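Local coordinates for endoglucanase, glycoside hydrolase family 5 protein (Cytophaga hutchinsonii, PDB 5IHS), which probably hydrolyses internal beta-1,4-glucosidic bonds of cellulose, as a family 5 endoglucanase, and is probably among the periplasmic endoglucanases required to use crystalline cellulose, at residues Gln51-Ser56 and Arg317-Leu322; Val246-Thr251 and Cys280-Ala285. One frame throughout, in Å; residues are numbered along the deposited sequence.

Both contacts belong to one eight-stranded parallel TIM barrel, with their centres about 10 Å apart. Interaction 1 sets the first barrel strand, 53-57, against helix 311-329, the last helix of the modelled chain. Interaction 2 pairs the seventh and eighth strands, 244-249 and 279-284, and both its segments fall between those of interaction 1 in the sequence. Strand 279-284 is also the neighbour of strand 53-57, and Ser-56 N lies 2.8 Å from Asn-281 O in a probable hydrogen bond, one of those that close the barrel. Interaction 2 reaches the C-terminal strand ends, where family 5 enzymes carry their active site, while interaction 1 lies on the outer side of the barrel.

Interaction 1: Gln51-Ser56 and Arg317-Leu322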
ATOM      1  N   GLN A  51      -7.241   5.990   9.771  1.00  7.75           N
ATOM      2  CA  GLN A  51      -6.315   4.866   9.696  1.00  7.41           C
ATOM      3  C   GLN A  51      -6.976   3.780   8.855  1.00  6.79           C
ATOM      4  O   GLN A  51      -8.032   3.261   9.230  1.00  8.64           O
ATOM      5  CB  GLN A  51      -5.975   4.326  11.083  1.00  8.45           C
ATOM      6  CG  GLN A  51      -4.899   3.256  11.040  1.00  8.64           C
ATOM      7  CD  GLN A  51      -4.647   2.631  12.383  1.00  9.31           C
ATOM      8  OE1 GLN A  51      -5.308   2.956  13.370  1.00 11.56           O
ATOM      9  NE2 GLN A  51      -3.706   1.710  12.424  1.00  9.38           N
ATOM     10  N   LEU A  52      -6.373   3.465   7.715  1.00  6.58           N
ATOM     11  CA  LEU A  52      -6.860   2.449   6.798  1.00  6.46           C
ATOM     12  C   LEU A  52      -6.133   1.135   7.070  1.00  6.19           C
ATOM     13  O   LEU A  52      -4.983   1.124   7.513  1.00  6.73           O
ATOM     14  CB  LEU A  52      -6.607   2.880   5.349  1.00  6.92           C
ATOM     15  CG  LEU A  52      -7.248   4.214   4.960  1.00  7.67           C
ATOM     16  CD1 LEU A  52      -6.883   4.584   3.530  1.00  8.54           C
ATOM     17  CD2 LEU A  52      -8.769   4.214   5.140  1.00  8.41           C
ATOM     18  N   ARG A  53      -6.805   0.020   6.796  1.00  6.03           N
ATOM     19  CA  ARG A  53      -6.169  -1.288   6.890  1.00  6.01           C
ATOM     20  C   ARG A  53      -6.732  -2.163   5.789  1.00  5.64           C
ATOM     21  O   ARG A  53      -7.944  -2.147   5.535  1.00  6.77           O
ATOM     22  CB  ARG A  53      -6.440  -1.995   8.220  1.00  6.96           C
ATOM     23  CG  ARG A  53      -6.153  -1.217   9.482  1.00  7.97           C
ATOM     24  CD  ARG A  53      -6.669  -2.032  10.675  1.00  8.90           C
ATOM     25  NE  ARG A  53      -6.390  -1.369  11.936  1.00  9.41           N
ATOM     26  CZ  ARG A  53      -7.143  -0.418  12.459  1.00  9.62           C
ATOM     27  NH1 ARG A  53      -8.276  -0.047  11.873  1.00 10.17           N
ATOM     28  NH2 ARG A  53      -6.774   0.138  13.604  1.00 11.04           N
ATOM     29  N   GLY A  54      -5.861  -2.914   5.132  1.00  5.90           N
ATOM     30  CA  GLY A  54      -6.322  -3.770   4.067  1.00  6.35           C
ATOM     31  C   GLY A  54      -5.273  -4.724   3.569  1.00  6.00           C
ATOM     32  O   GLY A  54      -4.381  -5.159   4.316  1.00  6.36           O
ATOM     33  N   MET A  55      -5.407  -5.068   2.290  1.00  6.35           N
ATOM     34  CA  MET A  55      -4.593  -6.085   1.653  1.00  6.14           C
ATOM     35  C   MET A  55      -3.929  -5.540   0.403  1.00  6.24           C
ATOM     36  O   MET A  55      -4.526  -4.761  -0.354  1.00  6.95           O
ATOM     37  CB  MET A  55      -5.429  -7.294   1.234  1.00  6.83           C
ATOM     38  CG  MET A  55      -5.987  -8.095   2.397  1.00  7.51           C
ATOM     39  SD  MET A  55      -4.736  -8.736   3.518  1.00  7.74           S
ATOM     40  CE  MET A  55      -3.892  -9.955   2.492  1.00  8.70           C
ATOM     41  N   SER A  56      -2.707  -6.000   0.175  1.00  6.31           N
ATOM     42  CA  SER A  56      -2.040  -5.831  -1.103  1.00  6.33           C
ATOM     43  C   SER A  56      -2.253  -7.058  -1.974  1.00  5.73           C
ATOM     44  O   SER A  56      -2.096  -8.199  -1.523  1.00  7.11           O
ATOM     45  CB  SER A  56      -0.538  -5.603  -0.910  1.00  6.60           C
ATOM     46  OG  SER A  56       0.101  -5.219  -2.124  1.00  6.76           O
ATOM     47  N   ARG A 317      -6.637 -11.473   8.283  1.00  6.46           N
ATOM     48  CA  ARG A 317      -8.079 -11.309   8.118  1.00  7.30           C
ATOM     49  C   ARG A 317      -8.766 -11.121   9.461  1.00  7.12           C
ATOM     50  O   ARG A 317      -9.670 -10.282   9.601  1.00  7.40           O
ATOM     51  CB  ARG A 317      -8.670 -12.511   7.378  1.00  7.64           C
ATOM     52  CG  ARG A 317     -10.174 -12.462   7.226  1.00  8.88           C
ATOM     53  CD  ARG A 317     -10.678 -13.677   6.434  1.00 10.29           C
ATOM     54  NE  ARG A 317     -12.130 -13.793   6.417  1.00  9.80           N
ATOM     55  CZ  ARG A 317     -12.858 -14.369   7.375  1.00  9.85           C
ATOM     56  NH1 ARG A 317     -12.291 -14.887   8.460  1.00 10.88           N
ATOM     57  NH2 ARG A 317     -14.173 -14.396   7.258  1.00 11.36           N
ATOM     58  N   ASP A 318      -8.349 -11.874  10.476  1.00  7.42           N
ATOM     59  CA  ASP A 318      -8.958 -11.707  11.788  1.00  8.35           C
ATOM     60  C   ASP A 318      -8.717 -10.298  12.330  1.00  8.15           C
ATOM     61  O   ASP A 318      -9.625  -9.691  12.917  1.00  8.72           O
ATOM     62  CB  ASP A 318      -8.412 -12.747  12.763  1.00  9.75           C
ATOM     63  CG  ASP A 318      -8.960 -14.162  12.532  1.00 12.19           C
ATOM     64  OD1 ASP A 318      -9.897 -14.347  11.720  1.00 13.38           O
ATOM     65  OD2 ASP A 318      -8.451 -15.101  13.210  1.00 13.98           O
ATOM     66  N   ASP A 319      -7.502  -9.761  12.147  1.00  7.74           N
ATOM     67  CA  ASP A 319      -7.207  -8.397  12.594  1.00  8.07           C
ATOM     68  C   ASP A 319      -8.056  -7.372  11.843  1.00  7.68           C
ATOM     69  O   ASP A 319      -8.603  -6.447  12.453  1.00  7.81           O
ATOM     70  CB  ASP A 319      -5.706  -8.119  12.446  1.00  8.36           C
ATOM     71  CG  ASP A 319      -5.322  -6.678  12.765  1.00  8.93           C
ATOM     72  OD1 ASP A 319      -5.178  -6.368  13.971  1.00 10.21           O
ATOM     73  OD2 ASP A 319      -5.171  -5.853  11.819  1.00  9.21           O
ATOM     74  N   LEU A 320      -8.194  -7.527  10.523  1.00  7.33           N
ATOM     75  CA  LEU A 320      -9.045  -6.623   9.745  1.00  7.33           C
ATOM     76  C   LEU A 320     -10.491  -6.654  10.224  1.00  7.32           C
ATOM     77  O   LEU A 320     -11.126  -5.604  10.383  1.00  7.79           O
ATOM     78  CB  LEU A 320      -8.998  -6.985   8.262  1.00  7.58           C
ATOM     79  CG  LEU A 320      -7.675  -6.704   7.551  1.00  7.94           C
ATOM     80  CD1 LEU A 320      -7.675  -7.310   6.168  1.00  9.50           C
ATOM     81  CD2 LEU A 320      -7.406  -5.228   7.472  1.00  9.58           C
ATOM     82  N   ARG A 321     -11.046  -7.850  10.412  1.00  7.63           N
ATOM     83  CA  ARG A 321     -12.441  -7.955  10.818  1.00  8.10           C
ATOM     84  C   ARG A 321     -12.651  -7.326  12.188  1.00  8.80           C
ATOM     85  O   ARG A 321     -13.647  -6.632  12.420  1.00  9.75           O
ATOM     86  CB  ARG A 321     -12.863  -9.425  10.784  1.00  8.37           C
ATOM     87  CG  ARG A 321     -13.068  -9.926   9.356  1.00  8.76           C
ATOM     88  CD  ARG A 321     -13.174 -11.443   9.226  1.00  9.17           C
ATOM     89  NE  ARG A 321     -14.320 -12.049   9.887  1.00 10.21           N
ATOM     90  CZ  ARG A 321     -15.526 -12.174   9.347  1.00 10.37           C
ATOM     91  NH1 ARG A 321     -15.800 -11.689   8.141  1.00 11.43           N
ATOM     92  NH2 ARG A 321     -16.477 -12.785  10.037  1.00 11.52           N
ATOM     93  N   LEU A 322     -11.717  -7.550  13.103  1.00  9.21           N
ATOM     94  CA  LEU A 322     -11.823  -7.023  14.451  1.00 10.01           C
ATOM     95  C   LEU A 322     -11.748  -5.506  14.467  1.00 10.08           C
ATOM     96  O   LEU A 322     -12.527  -4.850  15.169  1.00 11.62           O
ATOM     97  CB  LEU A 322     -10.679  -7.602  15.271  1.00 12.05           C
ATOM     98  CG  LEU A 322     -10.535  -7.085  16.686  1.00 15.91           C
ATOM     99  CD1 LEU A 322     -11.696  -7.585  17.512  1.00 17.95           C
ATOM    100  CD2 LEU A 322      -9.213  -7.539  17.273  1.00 17.75           C
TER
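Strand 53-56 and helix 317-322 run roughly antiparallel, their axes 8.8 Å apart at an angle of 147°, and the closest CA pair is Arg-53 with Leu-320. Leu-320 carries most of the contact. Its CG stands anti to the carbonyl carbon (chi1 -70°), and from there the isobutyl group reaches across to the strand. One branch, Leu-320 CD2, rests on the peptide between Arg-53 and Gly-54, 3.5 Å from Arg-53 CB and 3.6 Å from Gly-54 N. The other branch is more loosely placed, with Leu-320 CD1 4.2 Å from Met-55 CG. In the TIM barrel this is the outer side of the first strand, covered by the helix that follows the eighth; Met-55 also touches Val-316 of that helix and Trp-79 of a loop. The side chain of Arg-53, extended from CG to NE, runs out past the leucine beside Asp-319. Its CD approaches Asp-319 OD2 to 4.3 Å, but the opposite charges do not meet: Arg-53 NE is 4.6 Å from that oxygen. The hydroxyl of Tyr-279 joins them instead, hydrogen-bonded to both. Stronger polar partners lie further along, Asp-273 in a salt bridge with Arg-53 NH2 and Lys-323 in another with Asp-319 OD1.

Interaction 2: Val246-Thr251 and Cys280-Ala285; sequences VTEYGT and CNWSIA
Glu-248 and Trp-282 both hold CG trans to the backbone N (chi1 -166° and -175°), which brings carboxylate and indole together, their planes 22° apart. Their parent strands, 244-249 and 279-284, are neighbours in the barrel, joined through helix 262-274 as a beta-alpha-beta unit. Glu-248 OE1 lies 3.4 Å from Trp-282 CE3, while OE2 sits above the same ring toward its rim. Tyr-222 and Arg-85 bind this carboxylate, and its place at the end of the seventh strand is consistent with the nucleophile of family 5 enzymes. A cis peptide follows Trp-282. Parallel pairing runs through Cys-280 N to Val-246 O (3.0 Å) and a nearly straight bond from Trp-282 N to Tyr-249 O (2.9 Å). On the other face of the sheet Asn-281 CA makes a CH-pi contact 4.0 Å from the Tyr-249 ring centroid, and Asn-281 CB is 3.6 Å from Tyr-249 CZ. A leucine in place of Tyr-249 would probably leave Asn-281 without its ring cover and the hydroxyl of Tyr-269, on helix 262-274, without its mate. Beyond the paired strands one water accepts from Thr-251 N and Asn-281 ND2 and lies 2.8 Å from Trp-282 O, to which it can donate.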
ATOM      1  N   VAL A 246       2.323   2.245   6.023  1.00  5.81           N
ATOM      2  CA  VAL A 246       2.825   0.892   5.804  1.00  5.78           C
ATOM      3  C   VAL A 246       2.068   0.313   4.610  1.00  6.06           C
ATOM      4  O   VAL A 246       1.041  -0.363   4.751  1.00  6.49           O
ATOM      5  CB  VAL A 246       2.731   0.030   7.073  1.00  6.01           C
ATOM      6  CG1 VAL A 246       3.111  -1.415   6.769  1.00  6.59           C
ATOM      7  CG2 VAL A 246       3.653   0.591   8.145  1.00  6.65           C
ATOM      8  N   THR A 247       2.563   0.587   3.400  1.00  5.70           N
ATOM      9  CA  THR A 247       1.868   0.084   2.224  1.00  5.88           C
ATOM     10  C   THR A 247       2.086  -1.401   2.026  1.00  5.77           C
ATOM     11  O   THR A 247       1.381  -2.000   1.209  1.00  6.53           O
ATOM     12  CB  THR A 247       2.255   0.848   0.953  1.00  6.25           C
ATOM     13  OG1 THR A 247       3.650   0.667   0.730  1.00  6.90           O
ATOM     14  CG2 THR A 247       1.911   2.343   1.050  1.00  7.50           C
ATOM     15  N   GLU A 248       3.032  -1.999   2.750  1.00  5.67           N
ATOM     16  CA  GLU A 248       3.269  -3.431   2.662  1.00  5.81           C
ATOM     17  C   GLU A 248       3.903  -3.917   3.956  1.00  5.68           C
ATOM     18  O   GLU A 248       4.904  -3.345   4.420  1.00  6.48           O
ATOM     19  CB  GLU A 248       4.207  -3.741   1.491  1.00  6.83           C
ATOM     20  CG  GLU A 248       4.255  -5.194   1.120  1.00  7.69           C
ATOM     21  CD  GLU A 248       5.308  -5.476   0.060  1.00  8.12           C
ATOM     22  OE1 GLU A 248       5.234  -4.869  -1.041  1.00  8.16           O
ATOM     23  OE2 GLU A 248       6.208  -6.302   0.348  1.00  9.71           O
ATOM     24  N   TYR A 249       3.360  -4.996   4.513  1.00  5.45           N
ATOM     25  CA  TYR A 249       4.026  -5.700   5.603  1.00  5.71           C
ATOM     26  C   TYR A 249       3.686  -7.174   5.477  1.00  5.72           C
ATOM     27  O   TYR A 249       2.650  -7.549   4.926  1.00  6.38           O
ATOM     28  CB  TYR A 249       3.626  -5.164   7.008  1.00  6.06           C
ATOM     29  CG  TYR A 249       2.235  -5.595   7.407  1.00  6.28           C
ATOM     30  CD1 TYR A 249       1.123  -4.886   6.971  1.00  6.10           C
ATOM     31  CD2 TYR A 249       2.018  -6.720   8.202  1.00  6.79           C
ATOM     32  CE1 TYR A 249      -0.166  -5.296   7.285  1.00  6.72           C
ATOM     33  CE2 TYR A 249       0.732  -7.139   8.521  1.00  7.17           C
ATOM     34  CZ  TYR A 249      -0.358  -6.430   8.052  1.00  6.71           C
ATOM     35  OH  TYR A 249      -1.615  -6.879   8.362  1.00  7.11           O
ATOM     36  N   GLY A 250       4.552  -8.017   6.026  1.00  6.83           N
ATOM     37  CA  GLY A 250       4.291  -9.432   6.128  1.00  7.37           C
ATOM     38  C   GLY A 250       4.088  -9.886   7.567  1.00  7.50           C
ATOM     39  O   GLY A 250       4.128  -9.108   8.513  1.00  7.67           O
ATOM     40  N   THR A 251       3.886 -11.194   7.708  1.00  7.64           N
ATOM     41  CA  THR A 251       3.807 -11.841   9.017  1.00  7.78           C
ATOM     42  C   THR A 251       5.018 -12.733   9.290  1.00  8.45           C
ATOM     43  O   THR A 251       5.042 -13.437  10.307  1.00  9.40           O
ATOM     44  CB  THR A 251       2.545 -12.693   9.102  1.00  8.44           C
ATOM     45  OG1 THR A 251       2.618 -13.689   8.074  1.00  8.83           O
ATOM     46  CG2 THR A 251       1.281 -11.848   8.949  1.00  8.93           C
ATOM     47  N   CYS A 280      -1.196  -2.329   4.998  0.72  5.91           N
ATOM     48  CA  CYS A 280      -1.689  -3.326   4.045  0.72  5.90           C
ATOM     49  C   CYS A 280      -0.770  -4.538   4.037  0.72  5.88           C
ATOM     50  O   CYS A 280       0.450  -4.386   3.926  0.72  5.92           O
ATOM     51  CB  CYS A 280      -1.715  -2.796   2.606  0.72  7.89           C
ATOM     52  SG  CYS A 280      -2.882  -1.491   2.288  0.72 10.64           S
ATOM     53  N   ASN A 281      -1.355  -5.730   4.109  1.00  5.85           N
ATOM     54  CA  ASN A 281      -0.592  -6.974   4.178  1.00  5.66           C
ATOM     55  C   ASN A 281      -0.270  -7.546   2.802  1.00  5.62           C
ATOM     56  O   ASN A 281      -1.108  -7.556   1.892  1.00  6.22           O
ATOM     57  CB  ASN A 281      -1.380  -8.020   4.965  1.00  6.15           C
ATOM     58  CG  ASN A 281      -0.698  -9.377   4.985  1.00  6.26           C
ATOM     59  OD1 ASN A 281      -1.195 -10.338   4.400  1.00  6.92           O
ATOM     60  ND2 ASN A 281       0.424  -9.468   5.689  1.00  6.64           N
ATOM     61  N   TRP A 282       0.947  -8.069   2.684  1.00  5.92           N
ATOM     62  CA  TRP A 282       1.418  -8.818   1.524  1.00  6.30           C
ATOM     63  C   TRP A 282       1.243 -10.306   1.809  1.00  6.60           C
ATOM     64  O   TRP A 282       1.894 -10.814   2.739  1.00  7.74           O
ATOM     65  CB  TRP A 282       2.892  -8.503   1.318  1.00  7.50           C
ATOM     66  CG  TRP A 282       3.527  -9.082   0.094  1.00  7.69           C
ATOM     67  CD1 TRP A 282       4.231 -10.247   0.010  1.00  9.55           C
ATOM     68  CD2 TRP A 282       3.538  -8.508  -1.217  1.00  7.67           C
ATOM     69  NE1 TRP A 282       4.683 -10.429  -1.268  1.00  9.66           N
ATOM     70  CE2 TRP A 282       4.280  -9.378  -2.044  1.00  8.57           C
ATOM     71  CE3 TRP A 282       2.992  -7.345  -1.775  1.00  7.91           C
ATOM     72  CZ2 TRP A 282       4.500  -9.114  -3.397  1.00  9.30           C
ATOM     73  CZ3 TRP A 282       3.212  -7.085  -3.119  1.00  8.51           C
ATOM     74  CH2 TRP A 282       3.973  -7.960  -3.910  1.00  9.20           C
ATOM     75  N   SER A 283       0.411 -11.034   1.058  1.00  6.54           N
ATOM     76  CA  SER A 283      -0.380 -10.544  -0.064  1.00  7.14           C
ATOM     77  C   SER A 283      -1.480 -11.534  -0.419  1.00  6.73           C
ATOM     78  O   SER A 283      -1.457 -12.699  -0.010  1.00  7.27           O
ATOM     79  CB  SER A 283       0.471 -10.359  -1.328  1.00  8.30           C
ATOM     80  OG  SER A 283       0.785 -11.606  -1.929  1.00  9.74           O
ATOM     81  N   ILE A 284      -2.410 -11.061  -1.249  1.00  6.91           N
ATOM     82  CA  ILE A 284      -3.334 -11.926  -1.976  1.00  7.33           C
ATOM     83  C   ILE A 284      -2.561 -12.561  -3.134  1.00  8.03           C
ATOM     84  O   ILE A 284      -2.363 -11.973  -4.197  1.00  8.89           O
ATOM     85  CB  ILE A 284      -4.575 -11.166  -2.445  1.00  8.22           C
ATOM     86  CG1 ILE A 284      -5.336 -10.569  -1.243  1.00  9.21           C
ATOM     87  CG2 ILE A 284      -5.458 -12.059  -3.290  1.00  9.02           C
ATOM     88  CD1 ILE A 284      -5.888 -11.582  -0.253  1.00  9.79           C
ATOM     89  N   ALA A 285      -2.088 -13.775  -2.888  1.00  8.59           N
ATOM     90  CA  ALA A 285      -1.357 -14.591  -3.837  1.00  9.09           C
ATOM     91  C   ALA A 285      -1.537 -16.013  -3.371  1.00  9.04           C
ATOM     92  O   ALA A 285      -1.724 -16.254  -2.178  1.00  9.17           O
ATOM     93  CB  ALA A 285       0.139 -14.280  -3.811  1.00 10.07           C
TER
HETATM   94  O   HOH W   1       2.248 -11.925   5.241  1.00  7.28           O